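Local coordinates for malonyl-CoA decarboxylase (Rhodopseudomonas palustris, PDB 4KSA), which probably catalyses the decarboxylation of malonyl-CoA to acetyl-CoA and carbon dioxide, at residues 434-438 and 439-443; 423-426 and 427-431; 314-317 and 318-322. One frame throughout, in Å; residues are numbered along the deposited sequence.

Interaction 1. Residues 434-438 and 439-443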
loop_
_atom_site.group_PDB
_atom_site.type_symbol
_atom_site.label_atom_id
_atom_site.label_comp_id
_atom_site.label_asym_id
_atom_site.label_seq_id
_atom_site.Cartn_x
_atom_site.Cartn_y
_atom_site.Cartn_z
ATOM N N ILE A 434 -15.911 -1.768 40.657
ATOM C CA ILE A 434 -14.576 -1.294 40.330
ATOM C C ILE A 434 -13.539 -2.398 40.481
ATOM O O ILE A 434 -13.556 -3.141 41.456
ATOM C CB ILE A 434 -14.173 -0.099 41.204
ATOM C CG1 ILE A 434 -15.036 1.107 40.838
ATOM C CG2 ILE A 434 -12.692 0.208 41.019
ATOM C CD1 ILE A 434 -14.620 2.385 41.499
ATOM N N ALA A 435 -12.642 -2.513 39.509
ATOM C CA ALA A 435 -11.626 -3.543 39.575
ATOM C C ALA A 435 -10.389 -2.992 40.258
ATOM O O ALA A 435 -9.527 -2.354 39.637
ATOM C CB ALA A 435 -11.292 -4.064 38.184
ATOM N N ALA A 436 -10.319 -3.250 41.559
ATOM C CA ALA A 436 -9.210 -2.807 42.388
ATOM C C ALA A 436 -8.535 -4.014 43.004
ATOM O O ALA A 436 -9.144 -5.078 43.114
ATOM C CB ALA A 436 -9.726 -1.890 43.484
ATOM N N ALA A 437 -7.276 -3.847 43.393
ATOM C CA ALA A 437 -6.502 -4.910 44.025
ATOM C C ALA A 437 -6.771 -4.854 45.531
ATOM O O ALA A 437 -7.080 -3.787 46.064
ATOM C CB ALA A 437 -5.019 -4.697 43.757
ATOM N N SER A 438 -6.657 -5.994 46.216
ATOM C CA SER A 438 -6.883 -6.039 47.670
ATOM C C SER A 438 -6.015 -5.005 48.380
ATOM O O SER A 438 -6.495 -4.247 49.221
ATOM C CB SER A 438 -6.563 -7.428 48.221
ATOM O OG SER A 438 -7.428 -8.409 47.673
ATOM N N ALA A 439 -4.738 -4.971 48.025
ATOM C CA ALA A 439 -3.806 -4.031 48.621
ATOM C C ALA A 439 -4.378 -2.612 48.737
ATOM O O ALA A 439 -3.896 -1.807 49.536
ATOM C CB ALA A 439 -2.516 -4.007 47.808
ATOM N N VAL A 440 -5.402 -2.299 47.948
ATOM C CA VAL A 440 -5.991 -0.963 47.985
ATOM C C VAL A 440 -7.443 -0.995 48.451
ATOM O O VAL A 440 -7.923 -0.068 49.103
ATOM C CB VAL A 440 -5.902 -0.279 46.577
ATOM C CG1 VAL A 440 -6.765 -1.006 45.578
ATOM C CG2 VAL A 440 -6.321 1.167 46.666
ATOM N N ARG A 441 -8.127 -2.080 48.114
ATOM C CA ARG A 441 -9.526 -2.272 48.465
ATOM C C ARG A 441 -9.646 -2.558 49.957
ATOM O O ARG A 441 -10.659 -2.240 50.573
ATOM C CB ARG A 441 -10.102 -3.428 47.642
ATOM C CG ARG A 441 -11.607 -3.377 47.406
ATOM C CD ARG A 441 -11.955 -4.128 46.121
ATOM N NE ARG A 441 -11.368 -5.470 46.100
ATOM C CZ ARG A 441 -11.341 -6.273 45.036
ATOM N NH1 ARG A 441 -11.870 -5.875 43.879
ATOM N NH2 ARG A 441 -10.784 -7.479 45.128
ATOM N N LYS A 442 -8.612 -3.158 50.539
ATOM C CA LYS A 442 -8.639 -3.448 51.969
ATOM C C LYS A 442 -7.947 -2.317 52.722
ATOM O O LYS A 442 -7.426 -2.507 53.815
ATOM C CB LYS A 442 -7.972 -4.804 52.283
ATOM C CG LYS A 442 -6.453 -4.881 52.139
ATOM C CD LYS A 442 -5.988 -6.340 52.267
ATOM C CE LYS A 442 -4.489 -6.508 51.984
ATOM N NZ LYS A 442 -4.078 -7.932 51.767
ATOM N N LEU A 443 -7.971 -1.131 52.129
ATOM C CA LEU A 443 -7.345 0.037 52.718
ATOM C C LEU A 443 -8.406 1.101 52.938
ATOM O O LEU A 443 -8.108 2.218 53.362
ATOM C CB LEU A 443 -6.254 0.559 51.778
ATOM C CG LEU A 443 -5.404 1.746 52.221
ATOM C CD1 LEU A 443 -4.706 1.415 53.531
ATOM C CD2 LEU A 443 -4.390 2.077 51.135
#
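The start of the short helix 438-441 is the setting here, with Ala436 packed against Val440 and Arg441, and Ser438 joined to Lys442 along the backbone. CB of Ala436 lies 3.7 Å from Val440 CG1 and 4.1 Å from Arg441 CD, the methyl being touched by a branched residue and by the stem of a long chain. Arg441 then turns back over the incoming chain: its CG is anti to the backbone N (chi1 -154°), and a bend at chi3 carries the guanidinium over the peptide that follows Ala436. The carbonyl O of Ala436 stands 2.9 Å above the guanidinium plane of Arg441, offset toward its rim. The approach is onto the face, so the N-H groups of NH1 do not point at this oxygen and the contact is not a hydrogen bond. Ile434 O is more distant, 4.0 Å from Arg441 NH1, and lies at the guanidinium edge near its plane.

The motif is a helix start in which Ala437 is the N-cap. Ala437 O is modelled 2.9 Å from Arg441 N as an i to i+4 bond, although the position of this oxygen is uncertain. The next bond is more secure, with Lys442 N donating to Ser438 O at 2.7 Å and an N-H...O angle of 166°. Beyond CG the Lys442 chain runs extended, its CD 4.2 Å from Ser438 CB. Ahead of the helix, Ala435 and Ala437 both make backbone hydrogen bonds to Leu390 on strand 389-394, an outer strand of the mixed sheet within this chain. Val440 packs on Leu393 of that strand, while Ala436 and Arg441 rest on Leu366 of helix 347-367.

Interaction 2. Residues 423-426 and 427-431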
loop_
_atom_site.group_PDB
_atom_site.type_symbol
_atom_site.label_atom_id
_atom_site.label_comp_id
_atom_site.label_asym_id
_atom_site.label_seq_id
_atom_site.Cartn_x
_atom_site.Cartn_y
_atom_site.Cartn_z
ATOM N N ALA A 423 -13.311 -8.576 30.983
ATOM C CA ALA A 423 -13.982 -8.924 32.230
ATOM C C ALA A 423 -14.221 -7.673 33.094
ATOM O O ALA A 423 -15.360 -7.367 33.490
ATOM C CB ALA A 423 -13.143 -9.949 32.999
ATOM N N ASN A 424 -13.141 -6.951 33.378
ATOM C CA ASN A 424 -13.230 -5.751 34.192
ATOM C C ASN A 424 -14.129 -4.681 33.577
ATOM O O ASN A 424 -14.958 -4.089 34.278
ATOM C CB ASN A 424 -11.833 -5.192 34.442
ATOM C CG ASN A 424 -10.983 -6.131 35.261
ATOM O OD1 ASN A 424 -11.506 -6.996 35.969
ATOM N ND2 ASN A 424 -9.670 -5.964 35.184
ATOM N N HIS A 425 -13.971 -4.436 32.276
ATOM C CA HIS A 425 -14.791 -3.445 31.603
ATOM C C HIS A 425 -16.256 -3.766 31.816
ATOM O O HIS A 425 -17.029 -2.895 32.203
ATOM C CB HIS A 425 -14.507 -3.409 30.097
ATOM C CG HIS A 425 -15.530 -2.640 29.314
ATOM N ND1 HIS A 425 -15.553 -1.263 29.270
ATOM C CD2 HIS A 425 -16.621 -3.058 28.626
ATOM C CE1 HIS A 425 -16.618 -0.867 28.593
ATOM N NE2 HIS A 425 -17.284 -1.936 28.194
ATOM N N GLU A 426 -16.631 -5.016 31.555
ATOM C CA GLU A 426 -18.018 -5.464 31.709
ATOM C C GLU A 426 -18.539 -5.266 33.135
ATOM O O GLU A 426 -19.706 -4.894 33.341
ATOM C CB GLU A 426 -18.144 -6.941 31.323
ATOM C CG GLU A 426 -18.102 -7.223 29.820
ATOM C CD GLU A 426 -19.267 -6.584 29.060
ATOM O OE1 GLU A 426 -20.414 -6.615 29.561
ATOM O OE2 GLU A 426 -19.035 -6.064 27.946
ATOM N N ALA A 427 -17.664 -5.517 34.110
ATOM C CA ALA A 427 -17.993 -5.376 35.524
ATOM C C ALA A 427 -18.279 -3.922 35.881
ATOM O O ALA A 427 -19.275 -3.622 36.548
ATOM C CB ALA A 427 -16.849 -5.894 36.369
ATOM N N LEU A 428 -17.406 -3.024 35.431
ATOM C CA LEU A 428 -17.562 -1.602 35.715
ATOM C C LEU A 428 -18.764 -0.980 35.030
ATOM O O LEU A 428 -19.425 -0.115 35.600
ATOM C CB LEU A 428 -16.291 -0.840 35.319
ATOM C CG LEU A 428 -16.134 0.633 35.733
ATOM C CD1 LEU A 428 -16.867 1.535 34.775
ATOM C CD2 LEU A 428 -16.638 0.828 37.159
ATOM N N PHE A 429 -19.057 -1.426 33.815
ATOM C CA PHE A 429 -20.170 -0.873 33.059
ATOM C C PHE A 429 -21.507 -1.529 33.315
ATOM O O PHE A 429 -22.536 -0.861 33.332
ATOM C CB PHE A 429 -19.868 -0.928 31.561
ATOM C CG PHE A 429 -19.056 0.230 31.068
ATOM C CD1 PHE A 429 -17.755 0.436 31.522
ATOM C CD2 PHE A 429 -19.591 1.121 30.143
ATOM C CE1 PHE A 429 -16.995 1.514 31.057
ATOM C CE2 PHE A 429 -18.840 2.192 29.679
ATOM C CZ PHE A 429 -17.537 2.387 30.139
ATOM N N GLU A 430 -21.496 -2.842 33.497
ATOM C CA GLU A 430 -22.728 -3.580 33.745
ATOM C C GLU A 430 -23.169 -3.504 35.208
ATOM O O GLU A 430 -24.297 -3.104 35.497
ATOM C CB GLU A 430 -22.557 -5.046 33.336
ATOM C CG GLU A 430 -22.620 -5.306 31.834
ATOM C CD GLU A 430 -24.005 -5.051 31.238
ATOM O OE1 GLU A 430 -24.985 -5.689 31.685
ATOM O OE2 GLU A 430 -24.116 -4.214 30.315
ATOM N N ARG A 431 -22.263 -3.869 36.119
ATOM C CA ARG A 431 -22.541 -3.889 37.560
ATOM C C ARG A 431 -22.055 -2.678 38.344
ATOM O O ARG A 431 -22.530 -2.430 39.444
ATOM C CB ARG A 431 -21.932 -5.150 38.181
ATOM C CG ARG A 431 -22.461 -6.465 37.615
ATOM C CD ARG A 431 -21.319 -7.384 37.196
ATOM N NE ARG A 431 -21.793 -8.736 36.948
ATOM C CZ ARG A 431 -22.354 -9.510 37.879
ATOM N NH1 ARG A 431 -22.770 -10.745 37.577
ATOM N NH2 ARG A 431 -22.495 -9.051 39.119
#
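Ala427 meets Ala423 in an ordinary turn of helix 421-431: its N donates to Ala423 O at 3.0 Å, and its CB lies 3.3 Å from Asn424 O. Leu428 repeats the i to i+4 pattern, its N reaching Asn424 O at 2.9 Å; its side chain leads off to pack on Ile434.

Phe429 carries the main side-chain contact. With His425 CG anti to the backbone N (chi1 167°), the imidazole swings along the helix until CE1 stands 3.3 Å above the plane of the Phe429 ring, over its centre. The two planes are inclined by 34°, neither a parallel stack nor an edge-to-face pair, and the centroids are 4.2 Å apart. Both nitrogens of the imidazole are engaged, ND1 with Gly385 O and NE2 with Glu52 N of the second subunit, while Arg374 makes a cation-pi contact with Phe429. Without the ring, as with an alanine here, His425 would probably lose the aromatic support on one side and Arg374 its pi partner.

Glu430 runs alongside Glu426, the two chains pointing the same way and each bent at chi2. Glu430 CG is 3.4 Å from Glu426 OE1, and the carboxylate planes differ by 25°. The helix is wider, pi-type, over the turn 427-431.

Like charges thus come close, Glu426 OE1 being 4.5 Å from Glu430 OE2, but the second subunit meets both. Ser54 OG of that subunit bonds Glu426 OE1, and its Arg50 N and Gly51 N both bond Glu430 OE2. These partners cluster about the start of helix 52-68 of the second subunit, whose positive end would be expected to stabilise the paired negative charges and offset their repulsion across the subunit interface.

Interaction 3. Residues 314-317 and 318-322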
loop_
_atom_site.group_PDB
_atom_site.type_symbol
_atom_site.label_atom_id
_atom_site.label_comp_id
_atom_site.label_asym_id
_atom_site.label_seq_id
_atom_site.Cartn_x
_atom_site.Cartn_y
_atom_site.Cartn_z
ATOM N N TRP A 314 -11.134 17.184 45.535
ATOM C CA TRP A 314 -12.042 16.361 46.317
ATOM C C TRP A 314 -11.715 16.415 47.802
ATOM O O TRP A 314 -12.614 16.558 48.624
ATOM C CB TRP A 314 -11.978 14.911 45.849
ATOM C CG TRP A 314 -12.819 13.986 46.669
ATOM C CD1 TRP A 314 -14.163 13.800 46.575
ATOM C CD2 TRP A 314 -12.366 13.116 47.717
ATOM N NE1 TRP A 314 -14.583 12.871 47.498
ATOM C CE2 TRP A 314 -13.502 12.438 48.217
ATOM C CE3 TRP A 314 -11.112 12.859 48.296
ATOM C CZ2 TRP A 314 -13.421 11.499 49.250
ATOM C CZ3 TRP A 314 -11.032 11.927 49.325
ATOM C CH2 TRP A 314 -12.186 11.264 49.797
ATOM N N LEU A 315 -10.428 16.287 48.134
ATOM C CA LEU A 315 -9.959 16.304 49.525
ATOM C C LEU A 315 -10.331 17.605 50.208
ATOM O O LEU A 315 -10.688 17.614 51.382
ATOM C CB LEU A 315 -8.439 16.118 49.583
ATOM C CG LEU A 315 -7.827 15.951 50.980
ATOM C CD1 LEU A 315 -8.457 14.747 51.663
ATOM C CD2 LEU A 315 -6.309 15.776 50.874
ATOM N N LYS A 316 -10.223 18.696 49.454
ATOM C CA LYS A 316 -10.569 20.040 49.917
ATOM C C LYS A 316 -12.020 20.022 50.366
ATOM O O LYS A 316 -12.347 20.378 51.489
ATOM C CB LYS A 316 -10.404 21.029 48.761
ATOM C CG LYS A 316 -11.143 22.343 48.913
ATOM C CD LYS A 316 -10.481 23.257 49.929
ATOM C CE LYS A 316 -11.124 24.644 49.909
ATOM N NZ LYS A 316 -10.751 25.489 51.089
ATOM N N ARG A 317 -12.888 19.594 49.462
ATOM C CA ARG A 317 -14.313 19.507 49.725
ATOM C C ARG A 317 -14.605 18.638 50.950
ATOM O O ARG A 317 -15.530 18.907 51.708
ATOM C CB ARG A 317 -15.002 18.919 48.493
ATOM C CG ARG A 317 -16.518 18.852 48.549
ATOM C CD ARG A 317 -17.028 18.114 47.317
ATOM N NE ARG A 317 -16.249 18.475 46.129
ATOM C CZ ARG A 317 -15.870 17.609 45.188
ATOM N NH1 ARG A 317 -16.207 16.325 45.289
ATOM N NH2 ARG A 317 -15.126 18.020 44.163
ATOM N N GLU A 318 -13.810 17.595 51.139
ATOM C CA GLU A 318 -14.017 16.680 52.252
ATOM C C GLU A 318 -13.618 17.320 53.575
ATOM O O GLU A 318 -14.203 17.038 54.623
ATOM C CB GLU A 318 -13.210 15.402 52.025
ATOM C CG GLU A 318 -13.728 14.193 52.777
ATOM C CD GLU A 318 -15.188 13.924 52.487
ATOM O OE1 GLU A 318 -15.579 14.021 51.305
ATOM O OE2 GLU A 318 -15.943 13.606 53.434
ATOM N N ARG A 319 -12.612 18.179 53.522
ATOM C CA ARG A 319 -12.145 18.859 54.711
ATOM C C ARG A 319 -13.132 19.953 55.077
ATOM O O ARG A 319 -13.654 19.973 56.201
ATOM C CB ARG A 319 -10.753 19.447 54.474
ATOM C CG ARG A 319 -9.652 18.392 54.424
ATOM C CD ARG A 319 -8.400 18.865 55.151
ATOM N NE ARG A 319 -7.446 19.533 54.276
ATOM C CZ ARG A 319 -6.428 20.269 54.712
ATOM N NH1 ARG A 319 -5.598 20.833 53.848
ATOM N NH2 ARG A 319 -6.251 20.460 56.012
ATOM N N ASP A 320 -13.401 20.844 54.121
ATOM C CA ASP A 320 -14.335 21.954 54.324
ATOM C C ASP A 320 -15.706 21.473 54.779
ATOM O O ASP A 320 -16.533 22.257 55.251
ATOM C CB ASP A 320 -14.469 22.775 53.049
ATOM C CG ASP A 320 -13.217 23.567 52.745
ATOM O OD1 ASP A 320 -13.224 24.339 51.769
ATOM O OD2 ASP A 320 -12.218 23.422 53.482
ATOM N N ASN A 321 -15.943 20.176 54.629
ATOM C CA ASN A 321 -17.196 19.589 55.062
ATOM C C ASN A 321 -17.010 19.308 56.541
ATOM O O ASN A 321 -16.279 18.399 56.921
ATOM C CB ASN A 321 -17.458 18.285 54.325
ATOM C CG ASN A 321 -18.719 17.618 54.787
ATOM O OD1 ASN A 321 -19.221 17.915 55.866
ATOM N ND2 ASN A 321 -19.238 16.699 53.984
ATOM N N PRO A 322 -17.667 20.091 57.400
ATOM C CA PRO A 322 -17.559 19.915 58.852
ATOM C C PRO A 322 -18.081 18.556 59.327
ATOM O O PRO A 322 -17.765 18.102 60.430
ATOM C CB PRO A 322 -18.392 21.072 59.390
ATOM C CG PRO A 322 -19.482 21.193 58.351
ATOM C CD PRO A 322 -18.696 21.094 57.066
#
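The indole of Trp314 and the carboxylate of Glu318 lie side by side and point the same way, their planes 33° apart. OE1 of Glu318 approaches the indole obliquely, 3.9 Å from Trp314 CZ2. Tyr364 of helix 347-367 also meets this indole, ring planes at about 40°. The Arg317 guanidinium has Trp314 CA over one face, 4.0 Å above its plane and toward the rim, since a bend at chi3 turns the end of the arginine back along the helix.

These groups belong to the last turns of helix 311-320, on the surface of the chain. Glu318 N donates to Trp314 O at 3.0 Å. A bend at chi2 (55°) brings the Glu318 carboxylate beside the indole, yet its firmer polar partner lies further along the chain, where OE2 bonds Ser324 OG.

Two residues on, Lys316 and Asp320 form an i to i+4 salt bridge, Lys316 NZ to Asp320 OD1 at 2.8 Å, although the place of OD1 is not certain. The lysine is bent at chi2 (74°) and extended beyond it, and the two side chains lie at an oblique angle to each other. The backbone binds the same two residues: Asp320 N donates to Lys316 O at 2.9 Å, very nearly straight. Arg319 N is shared between Leu315 O and, weakly, Lys316 O. The side chain of Arg319 departs from the helix to make a salt bridge with Asp339.

Where the helix gives out, Arg332 takes up two main-chain oxygens, its NH1 bonding Arg319 O and its NH2 bonding Asn321 O. Asn321 starts an Asx turn, OD1 accepting from Asp323 N, while its CB lies 3.3 Å from Arg317 O.

In the fold
Interaction 2 lies on helix 421-431; interaction 1 takes in the following loop and helix 438-441. The two touch directly, Ala435 packing on Asn424. Interaction 3 stands apart at the end of helix 311-320, its nearest atoms about 11 Å from interaction 1 and about 16 Å from interaction 2. It is a surface contact and includes a lysine-aspartate salt bridge. The other two are partly buried. Interaction 1 is largely small apolar groups and main chain laid against the sheet, whereas interaction 2, the one of the three touched by another subunit, combines aromatic rings with carboxylates whose partners come from across the interface. Helix 347-367 borders both interactions 1 and 3.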